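Local coordinates for Rho GTPase activating protein 15 (Homo sapiens, PDB 3BYI) that activates the GTPase of Rho-type G proteins such as RAC1 through its RhoGAP domain, turning them to their inactive GDP-bound state, at residues V39-E44 with E77-D82; A45-G50 with L154-A159; K68-V73 with F100-E105; A119-D124 with M193-Q198. All blocks are in the same frame, centred on the assembly; numbering follows the deposited sequence.

Contact 1: V39-E44 with E77-D82; sequences VKQCIE and EKLNLD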
loop_
_atom_site.group_PDB
_atom_site.type_symbol
_atom_site.label_atom_id
_atom_site.label_comp_id
_atom_site.label_asym_id
_atom_site.label_seq_id
_atom_site.Cartn_x
_atom_site.Cartn_y
_atom_site.Cartn_z
ATOM N N VAL A 39 -0.907 -7.328 4.898
ATOM C CA VAL A 39 -1.146 -5.917 5.049
ATOM C C VAL A 39 -1.565 -5.578 6.506
ATOM O O VAL A 39 -1.111 -4.604 7.093
ATOM C CB VAL A 39 -2.206 -5.404 4.022
ATOM C CG1 VAL A 39 -2.652 -3.934 4.345
ATOM C CG2 VAL A 39 -1.676 -5.536 2.574
ATOM N N LYS A 40 -2.439 -6.392 7.082
ATOM C CA LYS A 40 -2.882 -6.146 8.435
ATOM C C LYS A 40 -1.766 -6.433 9.456
ATOM O O LYS A 40 -1.653 -5.751 10.476
ATOM C CB LYS A 40 -4.155 -6.913 8.718
ATOM C CG LYS A 40 -5.342 -6.452 7.877
ATOM C CD LYS A 40 -6.683 -7.134 8.310
ATOM C CE LYS A 40 -6.738 -8.594 8.013
ATOM N NZ LYS A 40 -8.104 -9.188 8.296
ATOM N N GLN A 41 -0.938 -7.439 9.192
ATOM C CA GLN A 41 0.213 -7.714 10.050
ATOM C C GLN A 41 1.209 -6.561 10.098
ATOM O O GLN A 41 1.773 -6.272 11.149
ATOM C CB GLN A 41 1.007 -8.894 9.547
ATOM C CG GLN A 41 0.666 -10.144 10.182
ATOM C CD GLN A 41 1.725 -11.175 9.969
ATOM O OE1 GLN A 41 1.897 -11.667 8.858
ATOM N NE2 GLN A 41 2.448 -11.521 11.047
ATOM N N CYS A 42 1.509 -6.007 8.927
ATOM C CA CYS A 42 2.463 -4.922 8.818
ATOM C C CYS A 42 1.957 -3.685 9.513
ATOM O O CYS A 42 2.662 -3.089 10.302
ATOM C CB CYS A 42 2.759 -4.618 7.343
ATOM S SG CYS A 42 3.895 -5.829 6.596
ATOM N N ILE A 43 0.713 -3.336 9.220
ATOM C CA ILE A 43 -0.001 -2.256 9.895
ATOM C C ILE A 43 0.056 -2.418 11.410
ATOM O O ILE A 43 0.385 -1.447 12.114
ATOM C CB ILE A 43 -1.492 -2.142 9.412
ATOM C CG1 ILE A 43 -1.507 -1.477 8.029
ATOM C CG2 ILE A 43 -2.343 -1.442 10.486
ATOM C CD1 ILE A 43 -2.808 -1.446 7.338
ATOM N N GLU A 44 -0.231 -3.617 11.912
ATOM C CA GLU A 44 -0.235 -3.830 13.350
ATOM C C GLU A 44 1.150 -3.556 13.970
ATOM O O GLU A 44 1.257 -2.947 15.020
ATOM C CB GLU A 44 -0.657 -5.264 13.677
ATOM C CG GLU A 44 -0.656 -5.578 15.181
ATOM C CD GLU A 44 -0.467 -7.063 15.466
ATOM O OE1 GLU A 44 0.068 -7.809 14.595
ATOM O OE2 GLU A 44 -0.853 -7.474 16.576
ATOM N N GLU A 77 5.314 -19.356 5.253
ATOM C CA GLU A 77 5.754 -19.713 6.582
ATOM C C GLU A 77 5.010 -18.819 7.562
ATOM O O GLU A 77 4.446 -17.786 7.176
ATOM C CB GLU A 77 7.280 -19.559 6.737
ATOM C CG GLU A 77 8.107 -20.307 5.664
ATOM N N LYS A 78 5.003 -19.226 8.831
ATOM C CA LYS A 78 4.455 -18.394 9.898
ATOM C C LYS A 78 5.354 -17.163 10.083
ATOM O O LYS A 78 6.567 -17.267 10.163
ATOM C CB LYS A 78 4.226 -19.190 11.196
ATOM C CG LYS A 78 5.391 -19.895 11.805
ATOM C CD LYS A 78 4.921 -20.652 13.050
ATOM C CE LYS A 78 6.053 -20.906 14.040
ATOM N NZ LYS A 78 6.426 -22.348 14.108
ATOM N N LEU A 79 4.747 -15.990 10.042
ATOM C CA LEU A 79 5.472 -14.751 10.237
ATOM C C LEU A 79 5.135 -14.218 11.633
ATOM O O LEU A 79 3.963 -14.114 11.996
ATOM C CB LEU A 79 5.133 -13.742 9.138
ATOM C CG LEU A 79 5.913 -12.431 9.158
ATOM C CD1 LEU A 79 7.414 -12.717 9.011
ATOM C CD2 LEU A 79 5.396 -11.525 8.056
ATOM N N ASN A 80 6.171 -13.881 12.402
ATOM C CA ASN A 80 6.030 -13.158 13.659
ATOM C C ASN A 80 6.879 -11.885 13.619
ATOM O O ASN A 80 8.103 -11.937 13.743
ATOM C CB ASN A 80 6.486 -14.056 14.848
ATOM C CG ASN A 80 6.311 -13.386 16.210
ATOM O OD1 ASN A 80 6.313 -12.176 16.319
ATOM N ND2 ASN A 80 6.163 -14.188 17.253
ATOM N N LEU A 81 6.236 -10.733 13.468
ATOM C CA LEU A 81 6.963 -9.470 13.344
ATOM C C LEU A 81 7.567 -8.967 14.666
ATOM O O LEU A 81 8.299 -7.952 14.691
ATOM C CB LEU A 81 6.061 -8.425 12.655
ATOM C CG LEU A 81 5.743 -8.698 11.167
ATOM C CD1 LEU A 81 4.880 -7.555 10.533
ATOM C CD2 LEU A 81 7.021 -8.874 10.360
ATOM N N ASP A 82 7.329 -9.690 15.762
ATOM C CA ASP A 82 8.041 -9.406 17.023
ATOM C C ASP A 82 9.394 -10.111 17.109
ATOM O O ASP A 82 10.159 -9.864 18.017
ATOM C CB ASP A 82 7.196 -9.750 18.252
ATOM C CG ASP A 82 6.026 -8.801 18.439
ATOM O OD1 ASP A 82 6.217 -7.566 18.387
ATOM O OD2 ASP A 82 4.908 -9.287 18.665
HETATM O O HOH W 1 3.298 -10.359 13.591
#
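Q41 and C42 on helix 37-49 meet L79 and L81 in a helix-to-loop contact, polar at its outer side and apolar beneath, where the connection between helices 63-74 and 89-102 runs past helix 37-49. The amide of Q41 reaches the loop backbone: NE2 donates to L79 O at 3.1 Å, a bent bond (141°) in which the nitrogen stands above the carbonyl plane. The same NE2 also gives a hydrogen bond to a water 2.9 Å away, and that water takes the backbone N-H of L81, so the amide holds the loop at L79 directly and at L81 through the water. The Q41 chain is extended beyond CG, which carries its amide across L79, with OE1 3.6 Å from L79 CD2. Deeper in, L81 lays CD1 against the helix backbone, 3.4 Å from Q41 O, and near C42 SG at 4.4 Å. Both leucines also touch W86, while C42 faces V92 and L96 of helix 89-102. Around L81 the loop turns: N80 OD1 accepts from D82 N at 2.7 Å. An Asx turn thus shapes this loop, from which L79 and L81 turn toward helix 37-49 while N80 between them points away, in the all-helical RhoGAP domain.

Contact 2: A45-G50 with L154-A159; sequences AVEKRG and LTKIVA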
loop_
_atom_site.group_PDB
_atom_site.type_symbol
_atom_site.label_atom_id
_atom_site.label_comp_id
_atom_site.label_asym_id
_atom_site.label_seq_id
_atom_site.Cartn_x
_atom_site.Cartn_y
_atom_site.Cartn_z
ATOM N N ALA A 45 2.198 -4.065 13.331
ATOM C CA ALA A 45 3.573 -3.853 13.795
ATOM C C ALA A 45 3.984 -2.375 13.756
ATOM O O ALA A 45 4.656 -1.892 14.640
ATOM C CB ALA A 45 4.551 -4.702 12.991
ATOM N N VAL A 46 3.520 -1.646 12.749
ATOM C CA VAL A 46 3.823 -0.224 12.648
ATOM C C VAL A 46 3.076 0.572 13.728
ATOM O O VAL A 46 3.667 1.436 14.393
ATOM C CB VAL A 46 3.604 0.327 11.182
ATOM C CG1 VAL A 46 3.805 1.881 11.070
ATOM C CG2 VAL A 46 4.569 -0.370 10.194
ATOM N N GLU A 47 1.813 0.247 13.952
ATOM C CA GLU A 47 1.062 0.838 15.055
ATOM C C GLU A 47 1.642 0.516 16.435
ATOM O O GLU A 47 1.653 1.352 17.307
ATOM C CB GLU A 47 -0.412 0.452 14.934
ATOM C CG GLU A 47 -1.012 1.058 13.646
ATOM C CD GLU A 47 -2.498 1.015 13.570
ATOM O OE1 GLU A 47 -3.139 0.587 14.546
ATOM O OE2 GLU A 47 -3.045 1.427 12.527
ATOM N N LYS A 48 2.151 -0.690 16.615
ATOM C CA LYS A 48 2.698 -1.121 17.889
ATOM C C LYS A 48 4.001 -0.408 18.206
ATOM O O LYS A 48 4.205 0.031 19.327
ATOM C CB LYS A 48 2.988 -2.618 17.862
ATOM C CG LYS A 48 3.660 -3.158 19.143
ATOM C CD LYS A 48 3.750 -4.656 19.113
ATOM C CE LYS A 48 4.376 -5.217 20.390
ATOM N NZ LYS A 48 4.340 -6.722 20.327
ATOM N N ARG A 49 4.902 -0.322 17.228
ATOM C CA ARG A 49 6.235 0.197 17.485
ATOM C C ARG A 49 6.809 1.126 16.402
ATOM O O ARG A 49 8.026 1.294 16.296
ATOM C CB ARG A 49 7.203 -0.968 17.692
ATOM C CG ARG A 49 7.191 -1.992 16.603
ATOM C CD ARG A 49 7.973 -3.239 17.012
ATOM N NE ARG A 49 7.938 -4.208 15.928
ATOM C CZ ARG A 49 8.827 -4.296 14.936
ATOM N NH1 ARG A 49 9.917 -3.530 14.894
ATOM N NH2 ARG A 49 8.639 -5.219 14.000
ATOM N N GLY A 50 5.949 1.764 15.608
ATOM C CA GLY A 50 6.451 2.637 14.549
ATOM C C GLY A 50 5.869 4.022 14.464
ATOM O O GLY A 50 6.316 4.790 13.651
ATOM N N LEU A 154 -2.819 5.266 8.152
ATOM C CA LEU A 154 -1.979 6.413 7.843
ATOM C C LEU A 154 -2.451 7.670 8.544
ATOM O O LEU A 154 -1.643 8.542 8.828
ATOM C CB LEU A 154 -1.831 6.627 6.312
ATOM C CG LEU A 154 -1.132 5.481 5.518
ATOM C CD1 LEU A 154 -1.168 5.761 4.012
ATOM C CD2 LEU A 154 0.288 5.293 6.006
ATOM N N THR A 155 -3.750 7.782 8.832
ATOM C CA THR A 155 -4.219 8.935 9.612
ATOM C C THR A 155 -3.558 8.960 11.008
ATOM O O THR A 155 -3.357 10.053 11.587
ATOM C CB THR A 155 -5.737 9.018 9.761
ATOM O OG1 THR A 155 -6.216 7.971 10.625
ATOM C CG2 THR A 155 -6.398 8.953 8.426
ATOM N N LYS A 156 -3.227 7.781 11.530
ATOM C CA LYS A 156 -2.537 7.696 12.817
ATOM C C LYS A 156 -1.053 8.129 12.732
ATOM O O LYS A 156 -0.462 8.564 13.720
ATOM C CB LYS A 156 -2.655 6.288 13.414
ATOM C CG LYS A 156 -4.095 5.858 13.683
ATOM C CD LYS A 156 -4.136 4.479 14.216
ATOM C CE LYS A 156 -5.555 3.997 14.532
ATOM N NZ LYS A 156 -5.505 2.653 15.230
ATOM N N ILE A 157 -0.463 8.009 11.557
ATOM C CA ILE A 157 0.886 8.503 11.310
ATOM C C ILE A 157 0.855 10.014 11.333
ATOM O O ILE A 157 1.718 10.667 11.943
ATOM C CB ILE A 157 1.442 7.978 9.944
ATOM C CG1 ILE A 157 1.430 6.430 9.920
ATOM C CG2 ILE A 157 2.853 8.533 9.656
ATOM C CD1 ILE A 157 2.268 5.770 10.969
ATOM N N VAL A 158 -0.158 10.566 10.683
ATOM C CA VAL A 158 -0.307 12.015 10.584
ATOM C C VAL A 158 -0.532 12.633 11.964
ATOM O O VAL A 158 0.088 13.625 12.307
ATOM C CB VAL A 158 -1.500 12.385 9.620
ATOM C CG1 VAL A 158 -1.818 13.903 9.696
ATOM C CG2 VAL A 158 -1.196 11.947 8.188
ATOM N N ALA A 159 -1.410 12.022 12.748
ATOM C CA ALA A 159 -1.706 12.462 14.093
ATOM C C ALA A 159 -0.471 12.556 14.997
ATOM O O ALA A 159 -0.463 13.372 15.916
ATOM C CB ALA A 159 -2.832 11.570 14.749
HETATM O O HOH W 2 -5.646 1.544 11.933
#
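E47 OE2, gripped by a hydrogen bond from H153 ND1, of the residue just before 154-159 on the same helix, and by a water 2.7 Å away that donates to it, is the polar focus between helix 37-49 and helix 141-159. The other carboxylate oxygen serves K156: NZ lies 3.2 Å from E47 OE1 in a salt bridge, approaching from above the carboxylate plane, 44° out of it, instead of within it. The same water also lies 3.5 Å from K156 NZ, a weak bond that loosely links the ammonium group to OE2. K156 is fully stretched beyond CG and crosses E47 at about a right angle, which brings its methylene CD to 3.7 Å from E47 OE2. Because CG of E47 sits anti to the carbonyl carbon (chi1 -64°) and the rest of the chain is extended, the carboxylate is carried across to helix 141-159. With a histidine, a lysine and a water around it, the carboxylate is probably stabilised in its charged form, and its rotation is restrained by partners on both oxygens.

Alongside this polar pair, V46 CG1 meets I157 CD1 at 4.2 Å, the two side chains crossing nearly perpendicularly. I157 goes on to touch L51 and I56, and its side chain lies about 9 Å from that of R58, the predicted arginine finger. V46 packs against Y57 and against I89, V92 and T93 of helix 89-102, while I157 also meets L171 of helix 168-180, so the apolar pair joins the two helices between these neighbours.

Contact 3: K68-V73 with F100-E105; sequences KLRFIV and FRELPE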
loop_
_atom_site.group_PDB
_atom_site.type_symbol
_atom_site.label_atom_id
_atom_site.label_comp_id
_atom_site.label_asym_id
_atom_site.label_seq_id
_atom_site.Cartn_x
_atom_site.Cartn_y
_atom_site.Cartn_z
ATOM N N LYS A 68 14.199 -11.000 2.355
ATOM C CA LYS A 68 13.995 -12.221 3.163
ATOM C C LYS A 68 12.617 -12.278 3.791
ATOM O O LYS A 68 12.052 -13.357 3.955
ATOM C CB LYS A 68 14.959 -12.301 4.342
ATOM C CG LYS A 68 16.391 -12.483 4.004
ATOM C CD LYS A 68 17.254 -12.391 5.230
ATOM C CE LYS A 68 18.673 -12.841 4.919
ATOM N NZ LYS A 68 19.579 -12.418 6.018
ATOM N N LEU A 69 12.107 -11.121 4.209
ATOM C CA LEU A 69 10.732 -11.017 4.725
ATOM C C LEU A 69 9.736 -11.461 3.645
ATOM O O LEU A 69 8.860 -12.304 3.884
ATOM C CB LEU A 69 10.411 -9.577 5.146
ATOM C CG LEU A 69 9.358 -9.366 6.254
ATOM C CD1 LEU A 69 9.099 -7.847 6.527
ATOM C CD2 LEU A 69 8.059 -10.097 6.007
ATOM N N ARG A 70 9.879 -10.890 2.459
ATOM C CA ARG A 70 9.071 -11.263 1.284
ATOM C C ARG A 70 9.137 -12.758 0.990
ATOM O O ARG A 70 8.120 -13.398 0.709
ATOM C CB ARG A 70 9.572 -10.498 0.079
ATOM C CG ARG A 70 8.976 -10.886 -1.243
ATOM C CD ARG A 70 9.594 -10.027 -2.274
ATOM N NE ARG A 70 9.126 -10.284 -3.607
ATOM C CZ ARG A 70 9.499 -11.336 -4.334
ATOM N NH1 ARG A 70 10.343 -12.221 -3.850
ATOM N NH2 ARG A 70 9.039 -11.493 -5.560
ATOM N N PHE A 71 10.337 -13.318 1.070
ATOM C CA PHE A 71 10.517 -14.734 0.772
ATOM C C PHE A 71 9.760 -15.626 1.751
ATOM O O PHE A 71 9.071 -16.578 1.372
ATOM C CB PHE A 71 11.983 -15.128 0.847
ATOM C CG PHE A 71 12.224 -16.573 0.501
ATOM C CD1 PHE A 71 12.429 -16.952 -0.827
ATOM C CD2 PHE A 71 12.203 -17.558 1.482
ATOM C CE1 PHE A 71 12.634 -18.278 -1.175
ATOM C CE2 PHE A 71 12.429 -18.908 1.148
ATOM C CZ PHE A 71 12.639 -19.261 -0.187
ATOM N N ILE A 72 9.947 -15.341 3.036
ATOM C CA ILE A 72 9.246 -16.066 4.096
ATOM C C ILE A 72 7.725 -16.005 3.868
ATOM O O ILE A 72 7.013 -16.996 3.990
ATOM C CB ILE A 72 9.619 -15.520 5.509
ATOM C CG1 ILE A 72 11.020 -16.022 5.926
ATOM C CG2 ILE A 72 8.575 -15.893 6.514
ATOM C CD1 ILE A 72 11.594 -15.299 7.198
ATOM N N VAL A 73 7.225 -14.832 3.511
ATOM C CA VAL A 73 5.789 -14.662 3.266
ATOM C C VAL A 73 5.330 -15.451 2.019
ATOM O O VAL A 73 4.251 -16.082 2.015
ATOM C CB VAL A 73 5.413 -13.160 3.095
ATOM C CG1 VAL A 73 3.957 -12.980 2.598
ATOM C CG2 VAL A 73 5.625 -12.390 4.404
ATOM N N PHE A 100 2.546 -3.576 -2.212
ATOM C CA PHE A 100 1.688 -2.765 -3.066
ATOM C C PHE A 100 2.302 -2.466 -4.442
ATOM O O PHE A 100 1.597 -2.442 -5.465
ATOM C CB PHE A 100 1.290 -1.490 -2.361
ATOM C CG PHE A 100 0.260 -1.708 -1.292
ATOM C CD1 PHE A 100 0.605 -1.618 0.055
ATOM C CD2 PHE A 100 -1.038 -2.040 -1.634
ATOM C CE1 PHE A 100 -0.341 -1.846 1.035
ATOM C CE2 PHE A 100 -1.996 -2.236 -0.670
ATOM C CZ PHE A 100 -1.652 -2.142 0.668
ATOM N N ARG A 101 3.627 -2.279 -4.469
ATOM C CA ARG A 101 4.337 -2.036 -5.727
ATOM C C ARG A 101 4.364 -3.274 -6.622
ATOM O O ARG A 101 4.414 -3.135 -7.827
ATOM C CB ARG A 101 5.788 -1.534 -5.495
ATOM C CG ARG A 101 5.890 -0.049 -5.100
ATOM C CD ARG A 101 7.251 0.305 -4.429
ATOM N NE ARG A 101 7.176 1.618 -3.771
ATOM C CZ ARG A 101 7.970 2.049 -2.782
ATOM N NH1 ARG A 101 8.960 1.307 -2.299
ATOM N NH2 ARG A 101 7.778 3.261 -2.273
ATOM N N GLU A 102 4.334 -4.463 -6.022
ATOM C CA GLU A 102 4.458 -5.716 -6.791
ATOM C C GLU A 102 3.098 -6.276 -7.223
ATOM O O GLU A 102 3.068 -7.194 -7.977
ATOM C CB GLU A 102 5.315 -6.750 -6.011
ATOM C CG GLU A 102 5.927 -7.798 -6.916
ATOM C CD GLU A 102 6.944 -8.660 -6.231
ATOM O OE1 GLU A 102 7.506 -8.246 -5.200
ATOM O OE2 GLU A 102 7.167 -9.780 -6.734
ATOM N N LEU A 103 1.984 -5.713 -6.758
ATOM C CA LEU A 103 0.664 -6.121 -7.224
ATOM C C LEU A 103 0.683 -5.993 -8.714
ATOM O O LEU A 103 1.234 -5.047 -9.195
ATOM C CB LEU A 103 -0.394 -5.193 -6.631
ATOM C CG LEU A 103 -0.684 -5.391 -5.140
ATOM C CD1 LEU A 103 -1.721 -4.409 -4.649
ATOM C CD2 LEU A 103 -1.168 -6.770 -4.925
ATOM N N PRO A 104 0.140 -6.965 -9.474
ATOM C CA PRO A 104 0.122 -6.758 -10.929
ATOM C C PRO A 104 -0.701 -5.551 -11.396
ATOM O O PRO A 104 -0.467 -5.038 -12.481
ATOM C CB PRO A 104 -0.486 -8.058 -11.481
ATOM C CG PRO A 104 -1.190 -8.665 -10.350
ATOM C CD PRO A 104 -0.447 -8.258 -9.104
ATOM N N GLU A 105 -1.720 -5.183 -10.628
ATOM C CA GLU A 105 -2.512 -3.997 -10.893
ATOM C C GLU A 105 -2.405 -3.198 -9.589
ATOM O O GLU A 105 -2.365 -3.787 -8.499
ATOM C CB GLU A 105 -3.965 -4.359 -11.214
ATOM C CG GLU A 105 -4.796 -3.169 -11.703
ATOM C CD GLU A 105 -6.295 -3.466 -11.867
ATOM O OE1 GLU A 105 -6.821 -4.450 -11.279
ATOM O OE2 GLU A 105 -6.954 -2.684 -12.598
#
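R70 meets E102 in a salt bridge that joins helix 63-74 to the C-terminal end of helix 89-102. Along 68-73, L69 comes first among the residues with a place in the packing: it turns to F38 of helix 37-49 and to V91 and A95 of helix 89-102. R70 follows and makes the contact itself. Its CG is anti to the backbone N and the chain runs straight out to NE, so the guanidinium is presented at full length to the carboxylate. The grip is side-on, with R70 NE donating to E102 OE1 at 3.1 Å and R70 NH2 to E102 OE2 at 2.8 Å. Both bonds are nearly straight, at 166° and 173°, and each oxygen offers its syn lone pair. The two flat groups are only 14° from coplanar, although the side chains that carry them cross at about a right angle. R70 also rests on M98, one turn before E102 in helix 89-102, and E102 touches F20. Further along, I72 touches W86 and V73 packs on F38.

E102 reaches over just as the chain leaves helix 89-102 for the loop through L103 and P104. The CA atoms of R70 and E102 are 10.8 Å apart, so the two segments are bridged by side chains alone. Paired bonds to both carboxylate oxygens fix the two planes against rotation, and the opposite charges probably keep both groups ionised at this partly exposed surface.

Contact 4: A119-D124 with M193-Q198; sequences AIKKQD and MVYQNQ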
loop_
_atom_site.group_PDB
_atom_site.type_symbol
_atom_site.label_atom_id
_atom_site.label_comp_id
_atom_site.label_asym_id
_atom_site.label_seq_id
_atom_site.Cartn_x
_atom_site.Cartn_y
_atom_site.Cartn_z
ATOM N N ALA A 119 -12.225 13.563 -10.296
ATOM C CA ALA A 119 -12.702 13.813 -8.936
ATOM C C ALA A 119 -11.882 14.860 -8.213
ATOM O O ALA A 119 -12.469 15.789 -7.662
ATOM C CB ALA A 119 -12.767 12.520 -8.107
ATOM N N ILE A 120 -10.551 14.742 -8.189
ATOM C CA ILE A 120 -9.760 15.767 -7.464
ATOM C C ILE A 120 -9.663 17.103 -8.196
ATOM O O ILE A 120 -9.319 18.106 -7.569
ATOM C CB ILE A 120 -8.315 15.361 -7.046
ATOM C CG1 ILE A 120 -7.534 14.789 -8.237
ATOM C CG2 ILE A 120 -8.379 14.497 -5.811
ATOM C CD1 ILE A 120 -6.044 14.860 -8.044
ATOM N N LYS A 121 -9.958 17.117 -9.496
ATOM C CA LYS A 121 -9.945 18.369 -10.257
ATOM C C LYS A 121 -11.145 19.267 -9.929
ATOM O O LYS A 121 -11.155 20.439 -10.334
ATOM C CB LYS A 121 -9.891 18.110 -11.766
ATOM C CG LYS A 121 -8.538 17.714 -12.311
ATOM C CD LYS A 121 -8.641 17.536 -13.820
ATOM C CE LYS A 121 -7.362 17.016 -14.449
ATOM N NZ LYS A 121 -7.589 16.375 -15.817
ATOM N N LYS A 122 -12.123 18.733 -9.184
ATOM C CA LYS A 122 -13.391 19.435 -8.906
ATOM C C LYS A 122 -13.181 20.774 -8.243
ATOM O O LYS A 122 -12.243 20.932 -7.502
ATOM C CB LYS A 122 -14.333 18.580 -8.043
ATOM C CG LYS A 122 -14.894 17.360 -8.728
ATOM C CD LYS A 122 -15.709 17.686 -9.944
ATOM C CE LYS A 122 -16.279 16.425 -10.570
ATOM N NZ LYS A 122 -16.725 16.679 -11.964
ATOM N N GLN A 123 -14.096 21.705 -8.495
ATOM C CA GLN A 123 -13.930 23.127 -8.177
ATOM C C GLN A 123 -13.700 23.464 -6.687
ATOM O O GLN A 123 -12.918 24.361 -6.382
ATOM C CB GLN A 123 -15.138 23.916 -8.711
ATOM C CG GLN A 123 -14.947 25.419 -8.709
ATOM N N ASP A 124 -14.388 22.769 -5.777
ATOM C CA ASP A 124 -14.187 22.948 -4.331
ATOM C C ASP A 124 -14.011 21.605 -3.614
ATOM O O ASP A 124 -14.405 20.560 -4.142
ATOM C CB ASP A 124 -15.356 23.718 -3.719
ATOM C CG ASP A 124 -16.592 22.877 -3.568
ATOM O OD1 ASP A 124 -16.592 21.741 -4.066
ATOM O OD2 ASP A 124 -17.568 23.349 -2.948
ATOM N N MET A 193 2.091 12.653 -11.775
ATOM C CA MET A 193 2.663 12.580 -10.438
ATOM C C MET A 193 1.923 13.500 -9.435
ATOM O O MET A 193 1.641 13.123 -8.304
ATOM C CB MET A 193 4.163 12.887 -10.487
ATOM C CG MET A 193 4.996 11.753 -11.132
ATOM S SD MET A 193 6.776 12.097 -11.300
ATOM C CE MET A 193 6.859 13.204 -12.697
ATOM N N VAL A 194 1.582 14.702 -9.851
ATOM C CA VAL A 194 0.752 15.567 -9.010
ATOM C C VAL A 194 -0.638 14.968 -8.791
ATOM O O VAL A 194 -1.175 15.033 -7.693
ATOM C CB VAL A 194 0.644 16.994 -9.585
ATOM C CG1 VAL A 194 -0.117 17.949 -8.624
ATOM C CG2 VAL A 194 2.068 17.535 -9.818
ATOM N N TYR A 195 -1.231 14.417 -9.840
ATOM C CA TYR A 195 -2.568 13.846 -9.747
ATOM C C TYR A 195 -2.625 12.787 -8.657
ATOM O O TYR A 195 -3.513 12.794 -7.813
ATOM C CB TYR A 195 -2.973 13.176 -11.034
ATOM C CG TYR A 195 -3.395 14.063 -12.174
ATOM C CD1 TYR A 195 -3.624 15.426 -12.014
ATOM C CD2 TYR A 195 -3.619 13.498 -13.428
ATOM C CE1 TYR A 195 -4.032 16.210 -13.095
ATOM C CE2 TYR A 195 -4.018 14.265 -14.502
ATOM C CZ TYR A 195 -4.235 15.613 -14.342
ATOM O OH TYR A 195 -4.648 16.333 -15.440
ATOM N N GLN A 196 -1.695 11.851 -8.701
ATOM C CA GLN A 196 -1.740 10.750 -7.790
ATOM C C GLN A 196 -1.415 11.133 -6.346
ATOM O O GLN A 196 -2.047 10.627 -5.417
ATOM C CB GLN A 196 -0.843 9.634 -8.273
ATOM C CG GLN A 196 0.623 9.905 -8.240
ATOM C CD GLN A 196 1.370 8.825 -8.985
ATOM O OE1 GLN A 196 0.772 7.839 -9.403
ATOM N NE2 GLN A 196 2.669 8.993 -9.147
ATOM N N ASN A 197 -0.457 12.031 -6.149
ATOM C CA ASN A 197 -0.155 12.533 -4.818
ATOM C C ASN A 197 -1.331 13.333 -4.215
ATOM O O ASN A 197 -1.612 13.242 -3.019
ATOM C CB ASN A 197 1.083 13.415 -4.871
ATOM C CG ASN A 197 2.323 12.611 -5.169
ATOM O OD1 ASN A 197 2.219 11.446 -5.501
ATOM N ND2 ASN A 197 3.493 13.224 -5.065
ATOM N N GLN A 198 -2.018 14.103 -5.050
ATOM C CA GLN A 198 -3.176 14.835 -4.587
ATOM C C GLN A 198 -4.310 13.908 -4.205
ATOM O O GLN A 198 -5.016 14.181 -3.240
ATOM C CB GLN A 198 -3.654 15.847 -5.623
ATOM C CG GLN A 198 -2.787 17.112 -5.692
ATOM C CD GLN A 198 -2.607 17.767 -4.357
ATOM O OE1 GLN A 198 -1.520 17.708 -3.757
ATOM N NE2 GLN A 198 -3.687 18.379 -3.859
#
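The last turn of helix 110-120 runs up to helix 189-205, with I120 and Q198 the nearest backbone pair, their CA atoms 7.2 Å apart, in a helix-helix contact at the surface of the all-helical RhoGAP domain. Beyond I120 the chain continues through K121 and K122 to D124, at the N-cap position of helix 125-138. I120 carries the apolar half. Its CG1 lies between the backbone N and the carbonyl carbon (chi1 51°), sending CD1 toward the other helix, where it meets the backbone at 3.3 Å from Y195 O and the side chain at 3.5 Å from Q198 CB. The I120 and Q198 side chains cross at about a right angle, and I120 continues onto I199 and L202 further along helix 189-205.

The ring of Y195 also touches F113 and V117 of helix 110-120. K121, extended beyond CG, brings its end alongside the phenol of Y195 at an oblique angle, with CE 3.4 Å from Y195 CZ. On the far side of helix 189-205, Q196 faces P177 and L180 of helix 168-180. At the outer margin K121 NZ gives a weak hydrogen bond to Y195 OH, 3.0 Å away.

How the contacts relate
Contacts 1 and 2 share helix 37-49 and touch directly: K48 NZ and D82 OD1 form a 2.8 Å salt bridge, while A45 CB lies 3.8 Å from L81 CD1. Contact 3 adjoins contact 1 through helix 63-74, where L79 CD2 packs 3.7 Å from L69 CD2, and V39 meets F100 across the other pair of segments. Contacts 2 and 3 do not touch, their nearest atoms being about 8 Å apart. Contact 4 stands apart from the rest, its centre about 33 Å from that of contact 1 on the opposite side of the chain's centre. Contact 2 alone approaches the predicted arginine finger R58; the other three lie away from it.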